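Transmembrane protease (PDB 2E7V) probably cleaves proteins as a membrane-anchored serine protease, this fragment being its non-catalytic SEA domain, whose own role is less certain. Local coordinates at residues Y5-S10 / K86-R91; T19-L22 / A26-E29; T42-G47 / R97-S102; K61-K64 / V69-D72. All coordinates share one frame; numbering follows the deposited sequence.

Interaction 1: residues Y5-S10 / K86-R91; sequences YFYHSS and KVMKTR
Tyr7 and Met88 carry this contact: the phenol ring of Tyr7 reaches from strand 4-14 and lays its far end against the first two side-chain carbons of Met88. The Tyr7 hydroxyl comes closest, with OH 3.0 Å from Met88 CB, a tight fit for an oxygen and a methylene, while CE2 of the same ring lies 3.4 Å from Met88 CG. On the other ortho side Tyr7 CE1 meets Lys89 CB at 3.8 Å, so the end of the ring is bracketed by two successive helix residues. Tyr5 adds a looser touch, its CD1 standing 4.1 Å from Met88 CB. Tyr7 CB already points to the helix, and CG anti to the carbonyl carbon (chi1 -70°) sets the ring's swing about that bond, whereas the bends at chi2 and chi3 of Met88 carry its end away from the strand; the side chain also touches Leu50 and Ser79. The Tyr7 hydroxyl is hydrogen-bonded to the backbone carbonyl of Arg85, which fixes the ring tip at the start of helix 85-96. Replacing Tyr7 by an alanine would probably open a gap beside Met88 and deprive the Arg85 carbonyl of its hydroxyl partner. The axes of segments 5-10 and 86-91 approach to 10.0 Å, with 50° between their directions, the layered helix-on-sheet packing of the ferredoxin-like alpha/beta sandwich found in SEA domains.

Interaction 2: residues T19-L22 / A26-E29; sequences TEAL and ATHE
Thr27 holds OG1 between its backbone N and carbonyl carbon (chi1 65°), which turns the hydroxyl toward Ala21, and Glu29 bends at chi2 (83°), folding its carboxylate back over the methyl group of Ala21. The first torsion yields a short hydrogen bond, with Thr27 OG1 donating to Ala21 O at 2.6 Å; the hydroxyl sits above the carbonyl plane, 41° out of it, instead of on a lone pair. Thr27 is the N-cap of helix 28-46, for the same oxygen also bonds the backbone N of Tyr30. The Ser24 carbonyl is a further partner of this oxygen, so two carbonyls share a hydroxyl that has a single proton to give. The second torsion brings the carboxylate into van der Waals contact: Glu29 OE1 lies 3.1 Å from Ala21 CB, and the aliphatic CG of Glu29 is 3.7 Å from that same methyl carbon. Leu22 crosses Glu29 at about a right angle, its CD2 3.9 Å from Glu29 CB. The short 3-10 turn, in the loop between strand 16-17 and helix 28-46, is thus tied back onto the first turn of that helix, while Leu22 lies inward against the hairpin of strands 54-65 and 68-78.

Interaction 3: residues T42-G47 / R97-S102; sequences TDEFRG and RRLSSS
Glu44 and Arg98 bring their backbones to 8.0 Å between CA atoms, where the last turn of helix 28-46 ends at Gly47, the first residue to leave helical backbone angles, and faces the loop that follows helix 85-96. The contact joins the C-terminal ends of the two helices of the ferredoxin-like SEA fold, at its surface. Arg98 spans the gap, with a kink at chi3 (-48°) that turns its guanidinium back to the helix end. There it forms a salt bridge with Glu44: NH2 of Arg98 donates to Glu44 OE1 at 2.7 Å, and NE of Arg98 adds a weak bond to that same oxygen at 3.1 Å. The two flat groups stand 89° apart, and OE1 is approached on its anti side, so this is not the coplanar two-oxygen pairing of an acid with an arginine. Behind the charges, Glu44 CG packs on Leu99 CD2 at 3.9 Å. Phe45, next in the helix, turns the other way into the core, where it stacks on Phe54 and meets Phe77 edge to face. A positive group beside a helix C-terminus would be expected to interact favourably with the helix dipole. The grip ends on one atom, Gly47 O, which lies in the guanidinium plane and receives both Arg98 NH1 at 3.0 Å and Arg98 NH2 at 3.2 Å, from the same face of its carbonyl.

Interaction 4: residues K61-K64 / V69-D72; sequences KLRK and VVAD
Lys61 opens the pairing with its carbonyl, which accepts Asp72 N at 2.9 Å, and its side chain lies alongside that of Asp72, with Lys61 CG 3.4 Å from Asp72 OD2. Leu62, in a non-hydrogen-bonded pair with Ala71, turns to the opposite face of the sheet; its CD2 sits 3.5 Å from Ala71 CB, and the side chain continues inward to Leu33 of helix 28-46. Arg63 pairs with Val70 through two backbone bonds, the shorter being Arg63 N to Val70 O at 2.6 Å and almost straight (178°). Its side chain bends at chi3 (-65°) and crosses that of Asp72, the partner diagonally across. Arg63 NE meets Asp72 OD2 at 2.6 Å and Arg63 NH2 meets Asp72 OD1 at 2.7 Å, a side-on, two-pronged salt bridge with planes 25° apart and both oxygens met on their syn sides. Arg63 NH1 has a second acid in Glu65, and Asp72 OD1 also bonds the Ser10 hydroxyl. A leucine in place of Arg63 would probably leave the Asp72 carboxylate without its charged mate, held less firmly through Ser10. Lys64 completes the register opposite Val69. The antiparallel alternation is that of a beta hairpin, formed here by strands 54-65 and 68-78 of the SEA fold.

All four contacts lie within the SEA domain, and no active site enters any of them. Interactions 1 and 4 share the sheet and meet through Ser10, whose OG is 2.6 Å from Asp72 OD1, a probable hydrogen bond, although their centres are 19 Å apart. Interactions 2 and 4 touch by hydrophobic packing, with Leu22 CD1 3.7 Å from Val69 CG2, and their centres are 12 Å apart. Interactions 2 and 3 sit near the two ends of helix 28-46, with centres 25 Å apart. Interaction 3 approaches interaction 1 to about 6 Å between nearest atoms without touching it, and along the chain their segments alternate.

Interaction 1: residues Y5-S10 / K86-R91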
loop_
_atom_site.group_PDB
_atom_site.type_symbol
_atom_site.label_atom_id
_atom_site.label_comp_id
_atom_site.label_asym_id
_atom_site.label_seq_id
_atom_site.Cartn_x
_atom_site.Cartn_y
_atom_site.Cartn_z
ATOM N N TYR A 5 -9.802 -14.739 -2.242
ATOM C CA TYR A 5 -8.478 -14.832 -1.638
ATOM C C TYR A 5 -8.149 -13.517 -0.954
ATOM O O TYR A 5 -8.504 -12.443 -1.452
ATOM C CB TYR A 5 -7.413 -15.092 -2.710
ATOM C CG TYR A 5 -7.237 -16.534 -3.126
ATOM C CD1 TYR A 5 -6.671 -16.858 -4.358
ATOM C CD2 TYR A 5 -7.610 -17.579 -2.279
ATOM C CE1 TYR A 5 -6.478 -18.185 -4.739
ATOM C CE2 TYR A 5 -7.420 -18.910 -2.647
ATOM C CZ TYR A 5 -6.855 -19.205 -3.877
ATOM O OH TYR A 5 -6.657 -20.522 -4.234
ATOM N N PHE A 6 -7.470 -13.601 0.183
ATOM C CA PHE A 6 -7.038 -12.418 0.908
ATOM C C PHE A 6 -5.523 -12.434 1.051
ATOM O O PHE A 6 -4.909 -13.485 1.295
ATOM C CB PHE A 6 -7.658 -12.369 2.304
ATOM C CG PHE A 6 -9.112 -12.019 2.308
ATOM C CD1 PHE A 6 -9.520 -10.692 2.250
ATOM C CD2 PHE A 6 -10.082 -13.021 2.370
ATOM C CE1 PHE A 6 -10.876 -10.359 2.253
ATOM C CE2 PHE A 6 -11.444 -12.699 2.374
ATOM C CZ PHE A 6 -11.840 -11.365 2.316
ATOM N N TYR A 7 -4.927 -11.260 0.894
ATOM C CA TYR A 7 -3.500 -11.092 1.046
ATOM C C TYR A 7 -3.318 -9.848 1.897
ATOM O O TYR A 7 -4.126 -8.924 1.844
ATOM C CB TYR A 7 -2.827 -10.886 -0.313
ATOM C CG TYR A 7 -2.828 -12.129 -1.153
ATOM C CD1 TYR A 7 -1.743 -13.014 -1.138
ATOM C CD2 TYR A 7 -3.951 -12.468 -1.904
ATOM C CE1 TYR A 7 -1.789 -14.221 -1.854
ATOM C CE2 TYR A 7 -4.007 -13.656 -2.613
ATOM C CZ TYR A 7 -2.932 -14.528 -2.586
ATOM O OH TYR A 7 -3.029 -15.708 -3.286
ATOM N N HIS A 8 -2.261 -9.831 2.691
ATOM C CA HIS A 8 -1.963 -8.677 3.519
ATOM C C HIS A 8 -0.465 -8.477 3.590
ATOM O O HIS A 8 0.303 -9.432 3.462
ATOM C CB HIS A 8 -2.541 -8.843 4.936
ATOM C CG HIS A 8 -1.885 -9.913 5.754
ATOM N ND1 HIS A 8 -2.230 -11.243 5.661
ATOM C CD2 HIS A 8 -0.902 -9.843 6.686
ATOM C CE1 HIS A 8 -1.489 -11.948 6.498
ATOM N NE2 HIS A 8 -0.675 -11.122 7.133
ATOM N N SER A 9 -0.058 -7.226 3.774
ATOM C CA SER A 9 1.346 -6.883 3.879
ATOM C C SER A 9 1.480 -5.625 4.716
ATOM O O SER A 9 0.504 -4.888 4.919
ATOM C CB SER A 9 1.936 -6.621 2.489
ATOM O OG SER A 9 1.505 -7.612 1.571
ATOM N N SER A 10 2.688 -5.395 5.218
ATOM C CA SER A 10 2.981 -4.196 5.989
ATOM C C SER A 10 3.844 -3.352 5.062
ATOM O O SER A 10 4.950 -3.753 4.681
ATOM C CB SER A 10 3.749 -4.540 7.261
ATOM O OG SER A 10 2.930 -5.272 8.156
ATOM N N LYS A 86 -0.333 -19.401 -4.061
ATOM C CA LYS A 86 1.041 -19.087 -4.446
ATOM C C LYS A 86 1.033 -18.376 -5.799
ATOM O O LYS A 86 1.764 -17.406 -6.012
ATOM C CB LYS A 86 1.874 -20.368 -4.559
ATOM C CG LYS A 86 2.004 -21.178 -3.274
ATOM C CD LYS A 86 2.995 -20.563 -2.284
ATOM C CE LYS A 86 2.430 -19.338 -1.574
ATOM N NZ LYS A 86 1.205 -19.679 -0.793
ATOM N N VAL A 87 0.198 -18.869 -6.707
ATOM C CA VAL A 87 0.076 -18.293 -8.036
ATOM C C VAL A 87 -0.425 -16.856 -7.951
ATOM O O VAL A 87 0.188 -15.942 -8.499
ATOM C CB VAL A 87 -0.903 -19.101 -8.893
ATOM C CG1 VAL A 87 -1.088 -18.434 -10.259
ATOM C CG2 VAL A 87 -0.385 -20.511 -9.054
ATOM N N MET A 88 -1.542 -16.664 -7.256
ATOM C CA MET A 88 -2.116 -15.330 -7.107
ATOM C C MET A 88 -1.075 -14.389 -6.507
ATOM O O MET A 88 -0.973 -13.223 -6.891
ATOM C CB MET A 88 -3.346 -15.391 -6.205
ATOM C CG MET A 88 -4.067 -14.068 -6.024
ATOM S SD MET A 88 -4.643 -13.362 -7.570
ATOM C CE MET A 88 -5.411 -14.796 -8.354
ATOM N N LYS A 89 -0.294 -14.912 -5.567
ATOM C CA LYS A 89 0.733 -14.124 -4.906
ATOM C C LYS A 89 1.780 -13.567 -5.863
ATOM O O LYS A 89 2.110 -12.393 -5.792
ATOM C CB LYS A 89 1.398 -14.964 -3.819
ATOM C CG LYS A 89 2.477 -14.261 -3.025
ATOM C CD LYS A 89 2.754 -15.113 -1.791
ATOM C CE LYS A 89 3.964 -14.669 -1.017
ATOM N NZ LYS A 89 4.177 -15.617 0.122
ATOM N N THR A 90 2.301 -14.406 -6.755
ATOM C CA THR A 90 3.319 -13.977 -7.715
ATOM C C THR A 90 2.793 -12.891 -8.649
ATOM O O THR A 90 3.542 -12.005 -9.055
ATOM C CB THR A 90 3.839 -15.174 -8.565
ATOM O OG1 THR A 90 2.734 -15.834 -9.198
ATOM C CG2 THR A 90 4.567 -16.170 -7.672
ATOM N N ARG A 91 1.509 -12.962 -8.989
ATOM C CA ARG A 91 0.905 -11.953 -9.854
ATOM C C ARG A 91 0.794 -10.649 -9.072
ATOM O O ARG A 91 1.025 -9.558 -9.601
ATOM C CB ARG A 91 -0.499 -12.390 -10.306
ATOM C CG ARG A 91 -0.565 -13.724 -11.052
ATOM C CD ARG A 91 -2.030 -14.131 -11.302
ATOM N NE ARG A 91 -2.732 -13.161 -12.145
ATOM C CZ ARG A 91 -4.046 -13.165 -12.365
ATOM N NH1 ARG A 91 -4.819 -14.086 -11.800
ATOM N NH2 ARG A 91 -4.589 -12.250 -13.155
#

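Interaction 2: residues T19-L22 / A26-E29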
loop_
_atom_site.group_PDB
_atom_site.type_symbol
_atom_site.label_atom_id
_atom_site.label_comp_id
_atom_site.label_asym_id
_atom_site.label_seq_id
_atom_site.Cartn_x
_atom_site.Cartn_y
_atom_site.Cartn_z
ATOM N N THR A 19 2.642 10.916 13.848
ATOM C CA THR A 19 2.240 11.919 14.839
ATOM C C THR A 19 1.123 11.320 15.692
ATOM O O THR A 19 0.552 10.305 15.315
ATOM C CB THR A 19 1.729 13.182 14.146
ATOM O OG1 THR A 19 0.649 12.841 13.261
ATOM C CG2 THR A 19 2.849 13.830 13.341
ATOM N N GLU A 20 0.798 11.940 16.828
ATOM C CA GLU A 20 -0.246 11.402 17.706
ATOM C C GLU A 20 -1.579 11.141 17.022
ATOM O O GLU A 20 -2.250 10.144 17.308
ATOM C CB GLU A 20 -0.470 12.322 18.904
ATOM C CG GLU A 20 0.606 12.190 19.942
ATOM C CD GLU A 20 0.716 10.768 20.447
ATOM O OE1 GLU A 20 -0.104 10.375 21.305
ATOM O OE2 GLU A 20 1.613 10.040 19.969
ATOM N N ALA A 21 -1.971 12.039 16.130
ATOM C CA ALA A 21 -3.224 11.876 15.416
ATOM C C ALA A 21 -3.309 10.492 14.787
ATOM O O ALA A 21 -4.402 9.965 14.601
ATOM C CB ALA A 21 -3.360 12.944 14.334
ATOM N N LEU A 22 -2.163 9.896 14.466
ATOM C CA LEU A 22 -2.172 8.577 13.835
ATOM C C LEU A 22 -2.480 7.425 14.785
ATOM O O LEU A 22 -2.681 6.296 14.338
ATOM C CB LEU A 22 -0.850 8.323 13.097
ATOM C CG LEU A 22 -0.554 9.281 11.931
ATOM C CD1 LEU A 22 0.580 8.716 11.089
ATOM C CD2 LEU A 22 -1.809 9.471 11.073
ATOM N N ALA A 26 -9.966 7.321 14.246
ATOM C CA ALA A 26 -11.012 8.336 14.137
ATOM C C ALA A 26 -10.579 9.707 13.638
ATOM O O ALA A 26 -11.422 10.509 13.242
ATOM C CB ALA A 26 -11.704 8.500 15.490
ATOM N N THR A 27 -9.279 9.990 13.656
ATOM C CA THR A 27 -8.800 11.304 13.238
ATOM C C THR A 27 -8.781 11.565 11.744
ATOM O O THR A 27 -8.736 10.641 10.922
ATOM C CB THR A 27 -7.368 11.588 13.748
ATOM O OG1 THR A 27 -6.455 10.665 13.142
ATOM C CG2 THR A 27 -7.294 11.470 15.270
ATOM N N HIS A 28 -8.796 12.847 11.406
ATOM C CA HIS A 28 -8.730 13.265 10.018
ATOM C C HIS A 28 -7.412 12.774 9.416
ATOM O O HIS A 28 -7.387 12.266 8.296
ATOM C CB HIS A 28 -8.804 14.788 9.933
ATOM C CG HIS A 28 -8.480 15.335 8.579
ATOM N ND1 HIS A 28 -7.195 15.638 8.187
ATOM C CD2 HIS A 28 -9.279 15.663 7.534
ATOM C CE1 HIS A 28 -7.214 16.136 6.964
ATOM N NE2 HIS A 28 -8.468 16.163 6.544
ATOM N N GLU A 29 -6.318 12.930 10.160
ATOM C CA GLU A 29 -5.002 12.496 9.675
ATOM C C GLU A 29 -4.954 11.002 9.324
ATOM O O GLU A 29 -4.459 10.615 8.264
ATOM C CB GLU A 29 -3.917 12.790 10.716
ATOM C CG GLU A 29 -3.534 14.258 10.856
ATOM C CD GLU A 29 -4.479 15.039 11.760
ATOM O OE1 GLU A 29 -5.349 14.422 12.404
ATOM O OE2 GLU A 29 -4.338 16.278 11.834
#

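Interaction 3: residues T42-G47 / R97-S102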
loop_
_atom_site.group_PDB
_atom_site.type_symbol
_atom_site.label_atom_id
_atom_site.label_comp_id
_atom_site.label_asym_id
_atom_site.label_seq_id
_atom_site.Cartn_x
_atom_site.Cartn_y
_atom_site.Cartn_z
ATOM N N THR A 42 -5.622 0.637 -5.052
ATOM C CA THR A 42 -6.755 0.354 -5.937
ATOM C C THR A 42 -6.430 0.753 -7.380
ATOM O O THR A 42 -6.673 -0.019 -8.309
ATOM C CB THR A 42 -8.034 1.095 -5.471
ATOM O OG1 THR A 42 -8.381 0.659 -4.145
ATOM C CG2 THR A 42 -9.210 0.806 -6.414
ATOM N N ASP A 43 -5.880 1.952 -7.563
ATOM C CA ASP A 43 -5.517 2.427 -8.901
ATOM C C ASP A 43 -4.492 1.498 -9.579
ATOM O O ASP A 43 -4.601 1.218 -10.771
ATOM C CB ASP A 43 -4.929 3.837 -8.836
ATOM C CG ASP A 43 -5.978 4.904 -8.571
ATOM O OD1 ASP A 43 -5.588 6.016 -8.157
ATOM O OD2 ASP A 43 -7.182 4.646 -8.785
ATOM N N GLU A 44 -3.497 1.034 -8.828
ATOM C CA GLU A 44 -2.486 0.152 -9.411
ATOM C C GLU A 44 -3.088 -1.152 -9.928
ATOM O O GLU A 44 -2.802 -1.578 -11.049
ATOM C CB GLU A 44 -1.390 -0.177 -8.393
ATOM C CG GLU A 44 -0.494 0.990 -8.030
ATOM C CD GLU A 44 0.096 1.679 -9.243
ATOM O OE1 GLU A 44 0.489 0.975 -10.202
ATOM O OE2 GLU A 44 0.177 2.927 -9.233
ATOM N N PHE A 45 -3.921 -1.799 -9.121
ATOM C CA PHE A 45 -4.503 -3.055 -9.572
ATOM C C PHE A 45 -5.495 -2.848 -10.700
ATOM O O PHE A 45 -5.610 -3.698 -11.585
ATOM C CB PHE A 45 -5.155 -3.803 -8.414
ATOM C CG PHE A 45 -4.164 -4.392 -7.451
ATOM C CD1 PHE A 45 -3.875 -3.757 -6.248
ATOM C CD2 PHE A 45 -3.504 -5.576 -7.760
ATOM C CE1 PHE A 45 -2.946 -4.295 -5.366
ATOM C CE2 PHE A 45 -2.572 -6.125 -6.883
ATOM C CZ PHE A 45 -2.292 -5.481 -5.681
ATOM N N ARG A 46 -6.208 -1.726 -10.669
ATOM C CA ARG A 46 -7.171 -1.415 -11.720
ATOM C C ARG A 46 -6.419 -1.296 -13.040
ATOM O O ARG A 46 -6.965 -1.576 -14.108
ATOM C CB ARG A 46 -7.902 -0.097 -11.416
ATOM C CG ARG A 46 -8.962 -0.193 -10.323
ATOM C CD ARG A 46 -10.034 -1.219 -10.658
ATOM N NE ARG A 46 -10.956 -1.427 -9.544
ATOM C CZ ARG A 46 -11.570 -2.580 -9.285
ATOM N NH1 ARG A 46 -11.359 -3.635 -10.064
ATOM N NH2 ARG A 46 -12.388 -2.681 -8.243
ATOM N N GLY A 47 -5.160 -0.877 -12.956
ATOM C CA GLY A 47 -4.337 -0.745 -14.147
ATOM C C GLY A 47 -3.321 -1.868 -14.255
ATOM O O GLY A 47 -2.168 -1.630 -14.601
ATOM N N ARG A 97 5.431 -4.290 -6.954
ATOM C CA ARG A 97 6.767 -3.876 -7.330
ATOM C C ARG A 97 6.731 -2.500 -7.995
ATOM O O ARG A 97 7.709 -1.757 -7.945
ATOM C CB ARG A 97 7.374 -4.912 -8.283
ATOM C CG ARG A 97 8.806 -4.644 -8.692
ATOM C CD ARG A 97 9.574 -5.950 -8.949
ATOM N NE ARG A 97 8.998 -6.797 -10.002
ATOM C CZ ARG A 97 7.929 -7.577 -9.852
ATOM N NH1 ARG A 97 7.295 -7.632 -8.687
ATOM N NH2 ARG A 97 7.495 -8.317 -10.866
ATOM N N ARG A 98 5.602 -2.158 -8.613
ATOM C CA ARG A 98 5.478 -0.859 -9.274
ATOM C C ARG A 98 5.429 0.286 -8.253
ATOM O O ARG A 98 5.759 1.435 -8.570
ATOM C CB ARG A 98 4.221 -0.831 -10.153
ATOM C CG ARG A 98 4.092 -2.037 -11.061
ATOM C CD ARG A 98 3.087 -1.846 -12.197
ATOM N NE ARG A 98 1.802 -1.312 -11.759
ATOM C CZ ARG A 98 0.685 -1.374 -12.479
ATOM N NH1 ARG A 98 0.694 -1.957 -13.671
ATOM N NH2 ARG A 98 -0.435 -0.832 -12.021
ATOM N N LEU A 99 5.023 -0.034 -7.029
ATOM C CA LEU A 99 4.925 0.961 -5.961
ATOM C C LEU A 99 6.251 1.165 -5.236
ATOM O O LEU A 99 6.427 2.158 -4.531
ATOM C CB LEU A 99 3.870 0.534 -4.933
ATOM C CG LEU A 99 2.422 0.693 -5.382
ATOM C CD1 LEU A 99 1.486 -0.092 -4.464
ATOM C CD2 LEU A 99 2.080 2.195 -5.391
ATOM N N SER A 100 7.178 0.226 -5.415
ATOM C CA SER A 100 8.478 0.284 -4.742
ATOM C C SER A 100 9.615 0.806 -5.610
ATOM O O SER A 100 9.652 0.577 -6.818
ATOM C CB SER A 100 8.864 -1.104 -4.211
ATOM O OG SER A 100 10.112 -1.057 -3.529
ATOM N N SER A 101 10.548 1.501 -4.967
ATOM C CA SER A 101 11.717 2.053 -5.635
ATOM C C SER A 101 13.004 1.581 -4.952
ATOM O O SER A 101 14.101 1.843 -5.440
ATOM C CB SER A 101 11.657 3.584 -5.636
ATOM O OG SER A 101 10.589 4.049 -6.452
ATOM N N SER A 102 12.867 0.876 -3.831
ATOM C CA SER A 102 14.033 0.376 -3.102
ATOM C C SER A 102 14.032 -1.148 -2.991
ATOM O O SER A 102 15.008 -1.750 -2.532
ATOM C CB SER A 102 14.078 0.977 -1.693
ATOM O OG SER A 102 13.042 0.444 -0.884
#

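Interaction 4: residues K61-K64 / V69-D72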
loop_
_atom_site.group_PDB
_atom_site.type_symbol
_atom_site.label_atom_id
_atom_site.label_comp_id
_atom_site.label_asym_id
_atom_site.label_seq_id
_atom_site.Cartn_x
_atom_site.Cartn_y
_atom_site.Cartn_z
ATOM N N LYS A 61 -4.637 -0.916 9.848
ATOM C CA LYS A 61 -4.068 -0.069 10.878
ATOM C C LYS A 61 -2.750 0.552 10.463
ATOM O O LYS A 61 -2.047 0.042 9.579
ATOM C CB LYS A 61 -3.910 -0.829 12.196
ATOM C CG LYS A 61 -2.614 -1.557 12.408
ATOM C CD LYS A 61 -2.460 -1.866 13.893
ATOM C CE LYS A 61 -2.543 -0.588 14.728
ATOM N NZ LYS A 61 -2.474 -0.830 16.204
ATOM N N LEU A 62 -2.454 1.690 11.079
ATOM C CA LEU A 62 -1.228 2.429 10.825
ATOM C C LEU A 62 -0.390 2.248 12.066
ATOM O O LEU A 62 -0.844 2.512 13.178
ATOM C CB LEU A 62 -1.524 3.915 10.614
ATOM C CG LEU A 62 -2.324 4.223 9.349
ATOM C CD1 LEU A 62 -2.653 5.714 9.285
ATOM C CD2 LEU A 62 -1.519 3.785 8.125
ATOM N N ARG A 63 0.829 1.779 11.886
ATOM C CA ARG A 63 1.685 1.564 13.026
ATOM C C ARG A 63 2.892 2.454 12.943
ATOM O O ARG A 63 3.283 2.914 11.871
ATOM C CB ARG A 63 2.106 0.083 13.116
ATOM C CG ARG A 63 0.965 -0.832 13.530
ATOM C CD ARG A 63 1.379 -2.298 13.664
ATOM N NE ARG A 63 1.781 -2.880 12.386
ATOM C CZ ARG A 63 3.033 -2.932 11.940
ATOM N NH1 ARG A 63 4.027 -2.439 12.669
ATOM N NH2 ARG A 63 3.293 -3.487 10.763
ATOM N N LYS A 64 3.462 2.719 14.103
ATOM C CA LYS A 64 4.652 3.531 14.198
ATOM C C LYS A 64 5.863 2.616 14.323
ATOM O O LYS A 64 5.897 1.729 15.172
ATOM C CB LYS A 64 4.549 4.444 15.421
ATOM C CG LYS A 64 5.880 4.891 15.996
ATOM C CD LYS A 64 5.680 5.719 17.263
ATOM C CE LYS A 64 4.757 5.008 18.251
ATOM N NZ LYS A 64 5.159 3.584 18.474
ATOM N N VAL A 69 6.065 5.670 9.523
ATOM C CA VAL A 69 4.793 4.962 9.558
ATOM C C VAL A 69 4.770 3.692 8.709
ATOM O O VAL A 69 5.377 3.632 7.638
ATOM C CB VAL A 69 3.649 5.889 9.054
ATOM C CG1 VAL A 69 2.295 5.183 9.195
ATOM C CG2 VAL A 69 3.674 7.214 9.812
ATOM N N VAL A 70 4.070 2.674 9.201
ATOM C CA VAL A 70 3.903 1.423 8.466
ATOM C C VAL A 70 2.413 1.144 8.450
ATOM O O VAL A 70 1.742 1.286 9.472
ATOM C CB VAL A 70 4.606 0.232 9.130
ATOM C CG1 VAL A 70 4.114 -1.065 8.491
ATOM C CG2 VAL A 70 6.097 0.344 8.953
ATOM N N ALA A 71 1.896 0.760 7.288
ATOM C CA ALA A 71 0.477 0.477 7.158
ATOM C C ALA A 71 0.225 -1.007 6.916
ATOM O O ALA A 71 0.821 -1.606 6.019
ATOM C CB ALA A 71 -0.109 1.300 6.021
ATOM N N ASP A 72 -0.619 -1.612 7.742
ATOM C CA ASP A 72 -0.959 -3.013 7.536
ATOM C C ASP A 72 -2.181 -2.950 6.627
ATOM O O ASP A 72 -3.209 -2.367 6.979
ATOM C CB ASP A 72 -1.276 -3.717 8.852
ATOM C CG ASP A 72 -0.088 -3.727 9.803
ATOM O OD1 ASP A 72 1.067 -3.837 9.331
ATOM O OD2 ASP A 72 -0.309 -3.629 11.020
#